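2-(3-amino-3-carboxypropyl)histidine synthase (Pyrococcus horikoshii, PDB 3LZD) catalyses the first step of diphthamide biosynthesis, transferring the 3-amino-3-carboxypropyl group of S-adenosyl-L-methionine to a histidine of translation elongation factor 2 with a [4Fe-4S] cluster. Local coordinates at residues R57-S62 against F85-I90; A133-V138 against I235-K240; N303-H308 against G332-P337. All coordinates share one frame; numbering follows the deposited sequence.

How the interactions relate
The three contacts follow one another along the chain and involve three beta sheets of the subunit. Interaction 1 pairs two strands of the first sheet, interaction 2 sets the loop after strand 126-130 of that sheet against the loop after strand 231-235 of the second, and interaction 3 packs the start of helix 307-310 against the loop before strand 338-339 of the third. Interactions 1 and 3 lie near the cluster, about 11 Å from the I90 side chain and 10 Å from that of V305. They do not touch within the chain (nearest atoms about 4 Å apart), but across the dimer E89 bonds to N303 of the second subunit. Interaction 2 stands apart, its centre about 31 Å and 34 Å from theirs.

Interaction 1: R57-S62 against F85-I90; sequences RVLIQS and FLHGEI
R57 lays its aliphatic chain over one face of the F85 ring near the rim, CD coming to 3.6 Å from F85 CE1. The guanidinium, bent away at chi3 (-78°), meets F85 CZ with its edge, and its NE forms a salt bridge with E83. At V58 the carbonyl oxygen takes the nearly straight bond from F85 N (2.9 Å). L59 reaches across to the neighbouring strand because its CG stands opposite the backbone N (chi1 179°), which brings CD1 to 3.8 Å from F85 CB and to 4.0 Å from H87 CB. I60 is gripped from both ends: its N donates to F85 O (2.9 Å), its O accepts from H87 N above the carbonyl plane, and on the other sheet face its CB touches L86 CD2. That same I60 O also receives water 1 (2.7 Å), which bridges it to S62 OG and H87 O. Q61 runs alongside H87, amide and ring planes 85° apart, while its OE1 is held by A98 N and H112; H87 ND1 is buried here without a partner in the model. At S62 the link runs through water 2, which joins S62 N to E89 O. Parallel pairing of this kind, with helix 67-78 as the connection, makes a beta-alpha-beta unit, and F85, L86 and H87 carry the sheet on into the second subunit.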
ATOM      1  N   ARG A  57      -0.561  23.141   8.035  1.00 42.48           N
ATOM      2  CA  ARG A  57      -0.033  21.779   8.068  1.00 46.73           C
ATOM      3  C   ARG A  57      -0.094  21.187   6.659  1.00 47.52           C
ATOM      4  O   ARG A  57      -1.175  21.055   6.076  1.00 47.92           O
ATOM      5  CB  ARG A  57      -0.873  20.937   9.044  1.00 49.43           C
ATOM      6  CG  ARG A  57      -0.370  19.523   9.299  1.00 56.12           C
ATOM      7  CD  ARG A  57      -1.321  18.713  10.209  1.00 60.95           C
ATOM      8  NE  ARG A  57      -1.222  19.035  11.640  1.00 66.48           N
ATOM      9  CZ  ARG A  57      -1.959  19.947  12.279  1.00 74.28           C
ATOM     10  NH1 ARG A  57      -2.878  20.658  11.630  1.00 70.54           N
ATOM     11  NH2 ARG A  57      -1.788  20.141  13.583  1.00 69.79           N
ATOM     12  N   VAL A  58       1.060  20.817   6.113  1.00 43.07           N
ATOM     13  CA  VAL A  58       1.082  20.274   4.757  1.00 42.50           C
ATOM     14  C   VAL A  58       1.781  18.918   4.646  1.00 39.61           C
ATOM     15  O   VAL A  58       2.690  18.610   5.415  1.00 36.16           O
ATOM     16  CB  VAL A  58       1.754  21.282   3.783  1.00 48.06           C
ATOM     17  CG1 VAL A  58       3.239  21.378   4.074  1.00 41.64           C
ATOM     18  CG2 VAL A  58       1.508  20.867   2.338  1.00 51.27           C
ATOM     19  N   LEU A  59       1.325  18.111   3.691  1.00 35.50           N
ATOM     20  CA  LEU A  59       1.898  16.794   3.435  1.00 31.92           C
ATOM     21  C   LEU A  59       2.688  16.884   2.126  1.00 32.98           C
ATOM     22  O   LEU A  59       2.202  17.442   1.141  1.00 33.02           O
ATOM     23  CB  LEU A  59       0.789  15.752   3.282  1.00 29.49           C
ATOM     24  CG  LEU A  59       1.264  14.324   2.972  1.00 32.37           C
ATOM     25  CD1 LEU A  59       1.985  13.736   4.192  1.00 29.65           C
ATOM     26  CD2 LEU A  59       0.066  13.453   2.582  1.00 26.50           C
ATOM     27  N   ILE A  60       3.893  16.329   2.105  1.00 30.19           N
ATOM     28  CA  ILE A  60       4.707  16.380   0.894  1.00 29.84           C
ATOM     29  C   ILE A  60       4.980  14.998   0.312  1.00 29.03           C
ATOM     30  O   ILE A  60       5.578  14.162   0.990  1.00 32.07           O
ATOM     31  CB  ILE A  60       6.089  17.015   1.174  1.00 29.66           C
ATOM     32  CG1 ILE A  60       5.923  18.415   1.773  1.00 29.05           C
ATOM     33  CG2 ILE A  60       6.895  17.097  -0.127  1.00 28.67           C
ATOM     34  CD1 ILE A  60       7.251  19.130   2.018  1.00 24.30           C
ATOM     35  N   GLN A  61       4.549  14.733  -0.918  1.00 25.26           N
ATOM     36  CA  GLN A  61       4.881  13.434  -1.498  1.00 29.93           C
ATOM     37  C   GLN A  61       6.032  13.618  -2.472  1.00 31.91           C
ATOM     38  O   GLN A  61       6.234  14.707  -2.999  1.00 30.74           O
ATOM     39  CB  GLN A  61       3.685  12.745  -2.193  1.00 28.38           C
ATOM     40  CG  GLN A  61       2.600  13.599  -2.712  1.00 41.61           C
ATOM     41  CD  GLN A  61       1.458  12.784  -3.317  1.00 35.15           C
ATOM     42  OE1 GLN A  61       0.427  13.336  -3.659  1.00 35.11           O
ATOM     43  NE2 GLN A  61       1.650  11.473  -3.465  1.00 33.16           N
ATOM     44  N   SER A  62       6.803  12.564  -2.699  1.00 28.65           N
ATOM     45  CA  SER A  62       7.936  12.670  -3.610  1.00 28.98           C
ATOM     46  C   SER A  62       8.295  11.345  -4.281  1.00 29.32           C
ATOM     47  O   SER A  62       8.063  10.274  -3.729  1.00 26.81           O
ATOM     48  CB  SER A  62       9.161  13.148  -2.837  1.00 28.75           C
ATOM     49  OG  SER A  62       9.400  12.250  -1.762  1.00 33.20           O
ATOM     50  N   PHE A  85       4.601  17.246   7.156  1.00 36.34           N
ATOM     51  CA  PHE A  85       4.644  15.785   7.245  1.00 36.89           C
ATOM     52  C   PHE A  85       5.151  15.300   5.870  1.00 36.25           C
ATOM     53  O   PHE A  85       4.813  15.883   4.835  1.00 32.79           O
ATOM     54  CB  PHE A  85       3.243  15.176   7.441  1.00 42.12           C
ATOM     55  CG  PHE A  85       2.565  15.532   8.746  1.00 41.63           C
ATOM     56  CD1 PHE A  85       1.215  15.238   8.922  1.00 38.70           C
ATOM     57  CD2 PHE A  85       3.249  16.170   9.776  1.00 41.63           C
ATOM     58  CE1 PHE A  85       0.542  15.579  10.101  1.00 40.14           C
ATOM     59  CE2 PHE A  85       2.583  16.515  10.964  1.00 44.00           C
ATOM     60  CZ  PHE A  85       1.222  16.217  11.118  1.00 36.03           C
ATOM     61  N   LEU A  86       5.958  14.246   5.862  1.00 29.98           N
ATOM     62  CA  LEU A  86       6.430  13.672   4.612  1.00 33.31           C
ATOM     63  C   LEU A  86       5.599  12.428   4.366  1.00 35.39           C
ATOM     64  O   LEU A  86       5.331  11.661   5.301  1.00 30.75           O
ATOM     65  CB  LEU A  86       7.887  13.244   4.706  1.00 28.16           C
ATOM     66  CG  LEU A  86       8.886  14.369   4.834  1.00 26.67           C
ATOM     67  CD1 LEU A  86      10.276  13.789   4.707  1.00 27.83           C
ATOM     68  CD2 LEU A  86       8.598  15.435   3.735  1.00 29.00           C
ATOM     69  N   HIS A  87       5.169  12.224   3.127  1.00 32.68           N
ATOM     70  CA  HIS A  87       4.407  11.017   2.826  1.00 28.74           C
ATOM     71  C   HIS A  87       5.483   9.946   2.629  1.00 33.71           C
ATOM     72  O   HIS A  87       6.380  10.114   1.808  1.00 34.45           O
ATOM     73  CB  HIS A  87       3.576  11.190   1.555  1.00 28.15           C
ATOM     74  CG  HIS A  87       2.602  10.079   1.325  1.00 36.10           C
ATOM     75  ND1 HIS A  87       2.320   9.583   0.071  1.00 35.32           N
ATOM     76  CD2 HIS A  87       1.833   9.378   2.190  1.00 36.71           C
ATOM     77  CE1 HIS A  87       1.418   8.623   0.174  1.00 34.45           C
ATOM     78  NE2 HIS A  87       1.106   8.479   1.450  1.00 35.50           N
ATOM     79  N   GLY A  88       5.400   8.862   3.397  1.00 36.63           N
ATOM     80  CA  GLY A  88       6.396   7.807   3.319  1.00 37.99           C
ATOM     81  C   GLY A  88       6.364   6.887   2.108  1.00 39.74           C
ATOM     82  O   GLY A  88       7.372   6.238   1.789  1.00 36.57           O
ATOM     83  N   GLU A  89       5.219   6.805   1.444  1.00 32.42           N
ATOM     84  CA  GLU A  89       5.106   5.961   0.270  1.00 35.52           C
ATOM     85  C   GLU A  89       5.995   6.565  -0.825  1.00 40.75           C
ATOM     86  O   GLU A  89       6.332   7.749  -0.780  1.00 42.47           O
ATOM     87  CB  GLU A  89       3.649   5.912  -0.220  1.00 33.57           C
ATOM     88  CG  GLU A  89       2.620   5.451   0.823  1.00 35.04           C
ATOM     89  CD  GLU A  89       2.898   4.052   1.346  1.00 47.05           C
ATOM     90  OE1 GLU A  89       3.296   3.174   0.543  1.00 47.28           O
ATOM     91  OE2 GLU A  89       2.708   3.822   2.561  1.00 47.85           O
ATOM     92  N   ILE A  90       6.395   5.746  -1.789  1.00 40.13           N
ATOM     93  CA  ILE A  90       7.199   6.224  -2.909  1.00 37.83           C
ATOM     94  C   ILE A  90       6.187   6.528  -4.003  1.00 38.13           C
ATOM     95  O   ILE A  90       5.385   5.671  -4.379  1.00 37.33           O
ATOM     96  CB  ILE A  90       8.181   5.148  -3.415  1.00 43.60           C
ATOM     97  CG1 ILE A  90       9.369   5.044  -2.451  1.00 45.04           C
ATOM     98  CG2 ILE A  90       8.662   5.497  -4.828  1.00 39.00           C
ATOM     99  CD1 ILE A  90      10.386   3.964  -2.824  1.00 46.50           C
TER
HETATM  100  O   HOH W   1       7.681  12.551   0.575  1.00 25.66           O
HETATM  101  O   HOH W   2       5.662  10.368  -1.493  1.00 42.50           O

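Interaction 2: A133-V138 against I235-K240; sequences ARVSVV and IDPYTK
D236 OD2 is gripped by two backbone N-H groups of its own loop. Y238 N, 2.7 Å from D236 OD2, arrives nearly along the C-O axis of the carboxylate, and T239 N, 3.0 Å from the same D236 OD2, comes from above the carboxylate plane. The bond from Y238 N makes an Asx turn, that from T239 N an Asx motif; K240 N also bonds D236 O. This turn presents P237 and Y238 to the 133-138 loop. V135 is the main partner. It sits over one face of the tyrosine ring in an off-centre CH-pi contact, its CB 4.3 Å from the ring centroid and 28° from the ring normal. Its CG1, held between the backbone N and the carbonyl carbon (chi1 63°), lies 3.6 Å from Y238 CZ, while CG2 turns to P237, which the valine crosses at about a right angle. V137 CG1 meets the proline from another direction, 4.0 Å from P237 CB, and A133 CB touches the tyrosine hydroxyl. The polar links between the loops run through solvent. Water 4 donates to both S136 O (2.7 Å) and P237 O, and water 3 joins V135 N to Y238 OH. Around the contact, V137 rests on A170 of helix 167-176 and on I214 of strand 210-214, with its N bonded to Q166. Segment 133-138 leads into helix 138-143, while 235-240 connects strand 231-235 to strand 242-244, I235 packing against A140 and L141 of that helix.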
ATOM      1  N   ALA A 133      14.548  18.622 -16.487  1.00 36.39           N
ATOM      2  CA  ALA A 133      15.958  18.294 -16.688  1.00 35.06           C
ATOM      3  C   ALA A 133      16.607  19.443 -17.438  1.00 37.54           C
ATOM      4  O   ALA A 133      16.011  20.027 -18.341  1.00 35.61           O
ATOM      5  CB  ALA A 133      16.094  17.004 -17.487  1.00 39.77           C
ATOM      6  N   ARG A 134      17.835  19.765 -17.066  1.00 37.74           N
ATOM      7  CA  ARG A 134      18.539  20.864 -17.698  1.00 40.31           C
ATOM      8  C   ARG A 134      19.021  20.609 -19.129  1.00 37.60           C
ATOM      9  O   ARG A 134      19.032  21.517 -19.946  1.00 34.61           O
ATOM     10  CB  ARG A 134      19.746  21.249 -16.838  1.00 46.27           C
ATOM     11  CG  ARG A 134      20.387  22.564 -17.229  1.00 49.92           C
ATOM     12  CD  ARG A 134      21.395  22.997 -16.190  1.00 60.03           C
ATOM     13  NE  ARG A 134      20.774  23.184 -14.877  1.00 72.06           N
ATOM     14  CZ  ARG A 134      20.065  24.251 -14.515  1.00 73.29           C
ATOM     15  NH1 ARG A 134      19.877  25.253 -15.364  1.00 75.63           N
ATOM     16  NH2 ARG A 134      19.542  24.316 -13.296  1.00 73.39           N
ATOM     17  N   VAL A 135      19.402  19.373 -19.435  1.00 36.57           N
ATOM     18  CA  VAL A 135      19.952  19.070 -20.749  1.00 37.10           C
ATOM     19  C   VAL A 135      19.295  19.710 -21.981  1.00 36.39           C
ATOM     20  O   VAL A 135      18.084  19.592 -22.203  1.00 34.15           O
ATOM     21  CB  VAL A 135      20.039  17.550 -20.977  1.00 31.10           C
ATOM     22  CG1 VAL A 135      18.637  16.927 -20.964  1.00 27.46           C
ATOM     23  CG2 VAL A 135      20.742  17.276 -22.309  1.00 32.88           C
ATOM     24  N   SER A 136      20.110  20.397 -22.781  1.00 34.41           N
ATOM     25  CA  SER A 136      19.621  21.009 -24.021  1.00 38.25           C
ATOM     26  C   SER A 136      19.505  19.876 -25.040  1.00 37.25           C
ATOM     27  O   SER A 136      20.436  19.098 -25.200  1.00 38.24           O
ATOM     28  CB  SER A 136      20.613  22.044 -24.532  1.00 43.24           C
ATOM     29  OG  SER A 136      20.262  22.443 -25.841  1.00 56.39           O
ATOM     30  N   VAL A 137      18.381  19.781 -25.735  1.00 32.85           N
ATOM     31  CA  VAL A 137      18.213  18.687 -26.688  1.00 40.28           C
ATOM     32  C   VAL A 137      18.654  18.945 -28.141  1.00 38.07           C
ATOM     33  O   VAL A 137      18.837  18.002 -28.910  1.00 38.82           O
ATOM     34  CB  VAL A 137      16.732  18.213 -26.728  1.00 35.95           C
ATOM     35  CG1 VAL A 137      16.202  18.039 -25.304  1.00 33.24           C
ATOM     36  CG2 VAL A 137      15.880  19.205 -27.522  1.00 31.59           C
ATOM     37  N   VAL A 138      18.829  20.204 -28.516  1.00 36.92           N
ATOM     38  CA  VAL A 138      19.190  20.515 -29.893  1.00 44.92           C
ATOM     39  C   VAL A 138      20.431  19.817 -30.455  1.00 41.72           C
ATOM     40  O   VAL A 138      20.365  19.224 -31.528  1.00 43.90           O
ATOM     41  CB  VAL A 138      19.316  22.030 -30.092  1.00 46.93           C
ATOM     42  CG1 VAL A 138      19.648  22.336 -31.546  1.00 45.05           C
ATOM     43  CG2 VAL A 138      18.004  22.698 -29.701  1.00 45.09           C
ATOM     44  N   ILE A 235      15.473   9.657 -29.890  1.00 32.10           N
ATOM     45  CA  ILE A 235      16.806  10.236 -29.763  1.00 30.65           C
ATOM     46  C   ILE A 235      17.060  10.621 -28.312  1.00 38.35           C
ATOM     47  O   ILE A 235      16.315  11.425 -27.731  1.00 34.85           O
ATOM     48  CB  ILE A 235      16.968  11.475 -30.657  1.00 32.95           C
ATOM     49  CG1 ILE A 235      17.020  11.036 -32.133  1.00 33.78           C
ATOM     50  CG2 ILE A 235      18.229  12.231 -30.272  1.00 23.77           C
ATOM     51  CD1 ILE A 235      17.173  12.170 -33.132  1.00 30.60           C
ATOM     52  N   ASP A 236      18.102  10.023 -27.730  1.00 35.68           N
ATOM     53  CA  ASP A 236      18.503  10.273 -26.346  1.00 33.56           C
ATOM     54  C   ASP A 236      19.293  11.585 -26.332  1.00 36.46           C
ATOM     55  O   ASP A 236      20.323  11.703 -26.988  1.00 34.82           O
ATOM     56  CB  ASP A 236      19.363   9.100 -25.854  1.00 36.79           C
ATOM     57  CG  ASP A 236      19.824   9.252 -24.402  1.00 40.68           C
ATOM     58  OD1 ASP A 236      19.723   8.254 -23.659  1.00 44.94           O
ATOM     59  OD2 ASP A 236      20.306  10.342 -24.008  1.00 40.93           O
ATOM     60  N   PRO A 237      18.814  12.591 -25.579  1.00 35.60           N
ATOM     61  CA  PRO A 237      19.499  13.886 -25.512  1.00 32.49           C
ATOM     62  C   PRO A 237      20.860  13.881 -24.820  1.00 29.87           C
ATOM     63  O   PRO A 237      21.667  14.777 -25.029  1.00 32.61           O
ATOM     64  CB  PRO A 237      18.480  14.774 -24.801  1.00 34.68           C
ATOM     65  CG  PRO A 237      17.821  13.801 -23.846  1.00 37.67           C
ATOM     66  CD  PRO A 237      17.615  12.576 -24.719  1.00 36.51           C
ATOM     67  N   TYR A 238      21.119  12.873 -24.003  1.00 33.62           N
ATOM     68  CA  TYR A 238      22.391  12.787 -23.306  1.00 36.22           C
ATOM     69  C   TYR A 238      23.482  12.088 -24.115  1.00 36.74           C
ATOM     70  O   TYR A 238      24.590  12.597 -24.240  1.00 41.06           O
ATOM     71  CB  TYR A 238      22.224  12.064 -21.970  1.00 34.87           C
ATOM     72  CG  TYR A 238      21.303  12.756 -20.997  1.00 34.82           C
ATOM     73  CD1 TYR A 238      19.931  12.488 -20.987  1.00 34.49           C
ATOM     74  CD2 TYR A 238      21.806  13.664 -20.068  1.00 31.50           C
ATOM     75  CE1 TYR A 238      19.090  13.106 -20.069  1.00 34.08           C
ATOM     76  CE2 TYR A 238      20.982  14.284 -19.149  1.00 32.25           C
ATOM     77  CZ  TYR A 238      19.626  14.003 -19.156  1.00 37.39           C
ATOM     78  OH  TYR A 238      18.804  14.641 -18.262  1.00 38.42           O
ATOM     79  N   THR A 239      23.168  10.917 -24.655  1.00 41.48           N
ATOM     80  CA  THR A 239      24.131  10.144 -25.436  1.00 38.18           C
ATOM     81  C   THR A 239      24.117  10.480 -26.926  1.00 42.51           C
ATOM     82  O   THR A 239      25.066  10.159 -27.644  1.00 39.19           O
ATOM     83  CB  THR A 239      23.847   8.658 -25.314  1.00 36.55           C
ATOM     84  OG1 THR A 239      22.518   8.401 -25.773  1.00 40.68           O
ATOM     85  CG2 THR A 239      23.972   8.205 -23.872  1.00 40.86           C
ATOM     86  N   LYS A 240      23.037  11.113 -27.381  1.00 38.17           N
ATOM     87  CA  LYS A 240      22.864  11.475 -28.780  1.00 35.87           C
ATOM     88  C   LYS A 240      22.652  10.216 -29.610  1.00 33.85           C
ATOM     89  O   LYS A 240      22.709  10.253 -30.833  1.00 33.52           O
ATOM     90  CB  LYS A 240      24.083  12.236 -29.301  1.00 39.14           C
ATOM     91  CG  LYS A 240      24.320  13.580 -28.624  1.00 41.78           C
ATOM     92  CD  LYS A 240      25.622  14.214 -29.079  1.00 45.83           C
ATOM     93  CE  LYS A 240      25.903  15.499 -28.312  1.00 61.65           C
ATOM     94  NZ  LYS A 240      27.278  16.025 -28.548  1.00 67.57           N
TER
HETATM   95  O   HOH W   3      19.676  17.260 -17.370  1.00 45.54           O
HETATM   96  O   HOH W   4      21.595  17.091 -26.606  1.00 46.09           O

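Interaction 3: N303-H308 against G332-P337; sequences NDVNYH and GAWRKP
Y307 and W334 form an oblique aromatic pair, ring planes 52° apart and centroids separated by 5.7 Å, where the N-terminus of the short helix 307-310 meets the loop that leads into strand 338-339. N306 is the N-cap of this helix, its OD1 accepting from K309 N. Y307 CB, rather than the phenol, lies over the indole: it stands 4.0 Å from the centroid of the six-membered ring and only 19° from its normal, a CH-pi contact over the face. From there CG leads away from the backbone N (chi1 -178°) and carries the phenol past the indole rim, with CD1 at 3.7 Å from W334 CE3. V305 approaches the indole differently, setting CG1 in its plane at the edge, 3.8 Å from W334 CZ2, the two side chains crossing at about a right angle. Both also rest on I270 and V326, tying V305 and W334 to strand 266-272 and helix 325-328. The 332-337 segment covers one face of the phenol and part of its edge. The peptide N of R335 lies over the centre of that face, R335 CG comes to 3.3 Å from Y307 CE2, and the guanidinium leads off elsewhere. K336 crosses the phenol at about a right angle, its CD near the ring plane at the edge. An alanine in place of Y307 keeps CB over the indole but is likely to open a gap where the phenol packed on the W334-R335 peptide, R335 CG and the K336 chain. The extended K336 chain passes the phenol with CE at 3.2 Å from Y307 OH, and its NZ goes on to bond F315 O.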
ATOM      1  N   ASN A 303      -4.223  -1.415  -4.004  1.00 38.93           N
ATOM      2  CA  ASN A 303      -3.673  -0.074  -4.080  1.00 42.94           C
ATOM      3  C   ASN A 303      -2.459  -0.311  -4.954  1.00 45.69           C
ATOM      4  O   ASN A 303      -2.532  -0.164  -6.172  1.00 50.04           O
ATOM      5  CB  ASN A 303      -3.248   0.457  -2.709  1.00 45.49           C
ATOM      6  CG  ASN A 303      -2.429   1.733  -2.819  1.00 52.12           C
ATOM      7  OD1 ASN A 303      -2.633   2.534  -3.735  1.00 50.16           O
ATOM      8  ND2 ASN A 303      -1.501   1.931  -1.889  1.00 58.06           N
ATOM      9  N   ASP A 304      -1.348  -0.696  -4.336  1.00 41.12           N
ATOM     10  CA  ASP A 304      -0.156  -1.012  -5.097  1.00 46.48           C
ATOM     11  C   ASP A 304      -0.422  -2.413  -5.654  1.00 49.97           C
ATOM     12  O   ASP A 304      -0.698  -3.359  -4.903  1.00 49.56           O
ATOM     13  CB  ASP A 304       1.089  -1.029  -4.201  1.00 50.14           C
ATOM     14  CG  ASP A 304       1.294   0.288  -3.446  1.00 62.64           C
ATOM     15  OD1 ASP A 304       1.077   1.360  -4.050  1.00 65.32           O
ATOM     16  OD2 ASP A 304       1.679   0.254  -2.255  1.00 65.17           O
ATOM     17  N   VAL A 305      -0.357  -2.539  -6.971  1.00 45.83           N
ATOM     18  CA  VAL A 305      -0.591  -3.816  -7.624  1.00 44.74           C
ATOM     19  C   VAL A 305       0.686  -4.625  -7.793  1.00 43.50           C
ATOM     20  O   VAL A 305       1.597  -4.209  -8.492  1.00 43.90           O
ATOM     21  CB  VAL A 305      -1.214  -3.608  -9.024  1.00 46.54           C
ATOM     22  CG1 VAL A 305      -1.187  -4.913  -9.817  1.00 42.05           C
ATOM     23  CG2 VAL A 305      -2.639  -3.084  -8.880  1.00 44.86           C
ATOM     24  N   ASN A 306       0.760  -5.774  -7.137  1.00 44.76           N
ATOM     25  CA  ASN A 306       1.922  -6.640  -7.296  1.00 50.95           C
ATOM     26  C   ASN A 306       1.513  -8.085  -7.044  1.00 48.69           C
ATOM     27  O   ASN A 306       0.642  -8.368  -6.217  1.00 47.46           O
ATOM     28  CB  ASN A 306       3.070  -6.216  -6.376  1.00 55.28           C
ATOM     29  CG  ASN A 306       2.767  -6.431  -4.926  1.00 62.95           C
ATOM     30  OD1 ASN A 306       2.521  -7.558  -4.490  1.00 71.96           O
ATOM     31  ND2 ASN A 306       2.788  -5.349  -4.155  1.00 63.95           N
ATOM     32  N   TYR A 307       2.134  -8.987  -7.791  1.00 45.83           N
ATOM     33  CA  TYR A 307       1.846 -10.411  -7.724  1.00 47.45           C
ATOM     34  C   TYR A 307       1.925 -11.080  -6.347  1.00 47.28           C
ATOM     35  O   TYR A 307       1.053 -11.874  -5.989  1.00 47.23           O
ATOM     36  CB  TYR A 307       2.765 -11.160  -8.695  1.00 49.50           C
ATOM     37  CG  TYR A 307       2.495 -12.634  -8.720  1.00 52.08           C
ATOM     38  CD1 TYR A 307       1.313 -13.131  -9.264  1.00 54.57           C
ATOM     39  CD2 TYR A 307       3.384 -13.533  -8.142  1.00 51.38           C
ATOM     40  CE1 TYR A 307       1.021 -14.493  -9.225  1.00 51.63           C
ATOM     41  CE2 TYR A 307       3.101 -14.891  -8.098  1.00 50.92           C
ATOM     42  CZ  TYR A 307       1.917 -15.365  -8.642  1.00 50.40           C
ATOM     43  OH  TYR A 307       1.630 -16.716  -8.605  1.00 52.10           O
ATOM     44  N   HIS A 308       2.966 -10.776  -5.583  1.00 44.94           N
ATOM     45  CA  HIS A 308       3.136 -11.381  -4.268  1.00 44.63           C
ATOM     46  C   HIS A 308       1.895 -11.364  -3.377  1.00 47.11           C
ATOM     47  O   HIS A 308       1.616 -12.336  -2.676  1.00 44.25           O
ATOM     48  CB  HIS A 308       4.273 -10.711  -3.497  1.00 49.28           C
ATOM     49  CG  HIS A 308       4.393 -11.197  -2.084  1.00 56.55           C
ATOM     50  ND1 HIS A 308       4.928 -12.429  -1.762  1.00 55.69           N
ATOM     51  CD2 HIS A 308       3.981 -10.648  -0.915  1.00 53.13           C
ATOM     52  CE1 HIS A 308       4.841 -12.616  -0.456  1.00 58.73           C
ATOM     53  NE2 HIS A 308       4.269 -11.551   0.080  1.00 58.92           N
ATOM     54  N   GLY A 332       9.607  -9.765 -14.207  1.00 54.61           N
ATOM     55  CA  GLY A 332       9.545 -11.176 -13.868  1.00 46.07           C
ATOM     56  C   GLY A 332       8.902 -11.427 -12.521  1.00 50.05           C
ATOM     57  O   GLY A 332       9.004 -12.525 -11.971  1.00 52.66           O
ATOM     58  N   ALA A 333       8.237 -10.420 -11.974  1.00 38.85           N
ATOM     59  CA  ALA A 333       7.601 -10.587 -10.676  1.00 46.95           C
ATOM     60  C   ALA A 333       6.333 -11.438 -10.744  1.00 48.74           C
ATOM     61  O   ALA A 333       5.951 -12.081  -9.760  1.00 51.62           O
ATOM     62  CB  ALA A 333       7.281  -9.220 -10.070  1.00 44.10           C
ATOM     63  N   TRP A 334       5.686 -11.445 -11.905  1.00 50.35           N
ATOM     64  CA  TRP A 334       4.450 -12.204 -12.089  1.00 52.86           C
ATOM     65  C   TRP A 334       4.722 -13.648 -12.477  1.00 55.67           C
ATOM     66  O   TRP A 334       5.239 -13.919 -13.559  1.00 52.71           O
ATOM     67  CB  TRP A 334       3.580 -11.531 -13.152  1.00 50.71           C
ATOM     68  CG  TRP A 334       3.055 -10.216 -12.699  1.00 42.13           C
ATOM     69  CD1 TRP A 334       3.744  -9.044 -12.609  1.00 47.60           C
ATOM     70  CD2 TRP A 334       1.757  -9.962 -12.169  1.00 34.70           C
ATOM     71  NE1 TRP A 334       2.953  -8.070 -12.044  1.00 46.76           N
ATOM     72  CE2 TRP A 334       1.727  -8.611 -11.763  1.00 44.93           C
ATOM     73  CE3 TRP A 334       0.614 -10.746 -11.993  1.00 38.33           C
ATOM     74  CZ2 TRP A 334       0.597  -8.028 -11.189  1.00 37.43           C
ATOM     75  CZ3 TRP A 334      -0.512 -10.165 -11.424  1.00 38.70           C
ATOM     76  CH2 TRP A 334      -0.505  -8.816 -11.028  1.00 36.54           C
ATOM     77  N   ARG A 335       4.363 -14.570 -11.587  1.00 57.57           N
ATOM     78  CA  ARG A 335       4.589 -15.993 -11.813  1.00 58.81           C
ATOM     79  C   ARG A 335       3.478 -16.651 -12.628  1.00 59.26           C
ATOM     80  O   ARG A 335       3.608 -17.798 -13.051  1.00 59.59           O
ATOM     81  CB  ARG A 335       4.758 -16.713 -10.468  1.00 62.56           C
ATOM     82  CG  ARG A 335       5.811 -16.091  -9.545  1.00 67.52           C
ATOM     83  CD  ARG A 335       7.189 -16.038 -10.189  1.00 71.26           C
ATOM     84  NE  ARG A 335       7.670 -17.370 -10.542  1.00 81.08           N
ATOM     85  CZ  ARG A 335       8.804 -17.613 -11.191  1.00 82.34           C
ATOM     86  NH1 ARG A 335       9.590 -16.613 -11.567  1.00 83.16           N
ATOM     87  NH2 ARG A 335       9.150 -18.864 -11.471  1.00 84.02           N
ATOM     88  N   LYS A 336       2.383 -15.927 -12.828  1.00 55.81           N
ATOM     89  CA  LYS A 336       1.260 -16.417 -13.623  1.00 52.73           C
ATOM     90  C   LYS A 336       1.058 -15.397 -14.735  1.00 53.32           C
ATOM     91  O   LYS A 336       1.451 -14.238 -14.592  1.00 56.15           O
ATOM     92  CB  LYS A 336      -0.006 -16.506 -12.767  1.00 52.64           C
ATOM     93  CG  LYS A 336       0.057 -17.560 -11.677  1.00 55.84           C
ATOM     94  CD  LYS A 336      -1.099 -17.394 -10.716  1.00 65.14           C
ATOM     95  CE  LYS A 336      -0.970 -18.305  -9.508  1.00 68.13           C
ATOM     96  NZ  LYS A 336      -1.884 -17.857  -8.411  1.00 70.15           N
ATOM     97  N   PRO A 337       0.463 -15.807 -15.866  1.00 49.80           N
ATOM     98  CA  PRO A 337       0.258 -14.838 -16.946  1.00 45.72           C
ATOM     99  C   PRO A 337      -0.597 -13.655 -16.495  1.00 44.95           C
ATOM    100  O   PRO A 337      -1.626 -13.827 -15.823  1.00 45.93           O
ATOM    101  CB  PRO A 337      -0.423 -15.669 -18.031  1.00 45.69           C
ATOM    102  CG  PRO A 337      -1.161 -16.703 -17.253  1.00 46.46           C
ATOM    103  CD  PRO A 337      -0.176 -17.095 -16.182  1.00 47.18           C
TER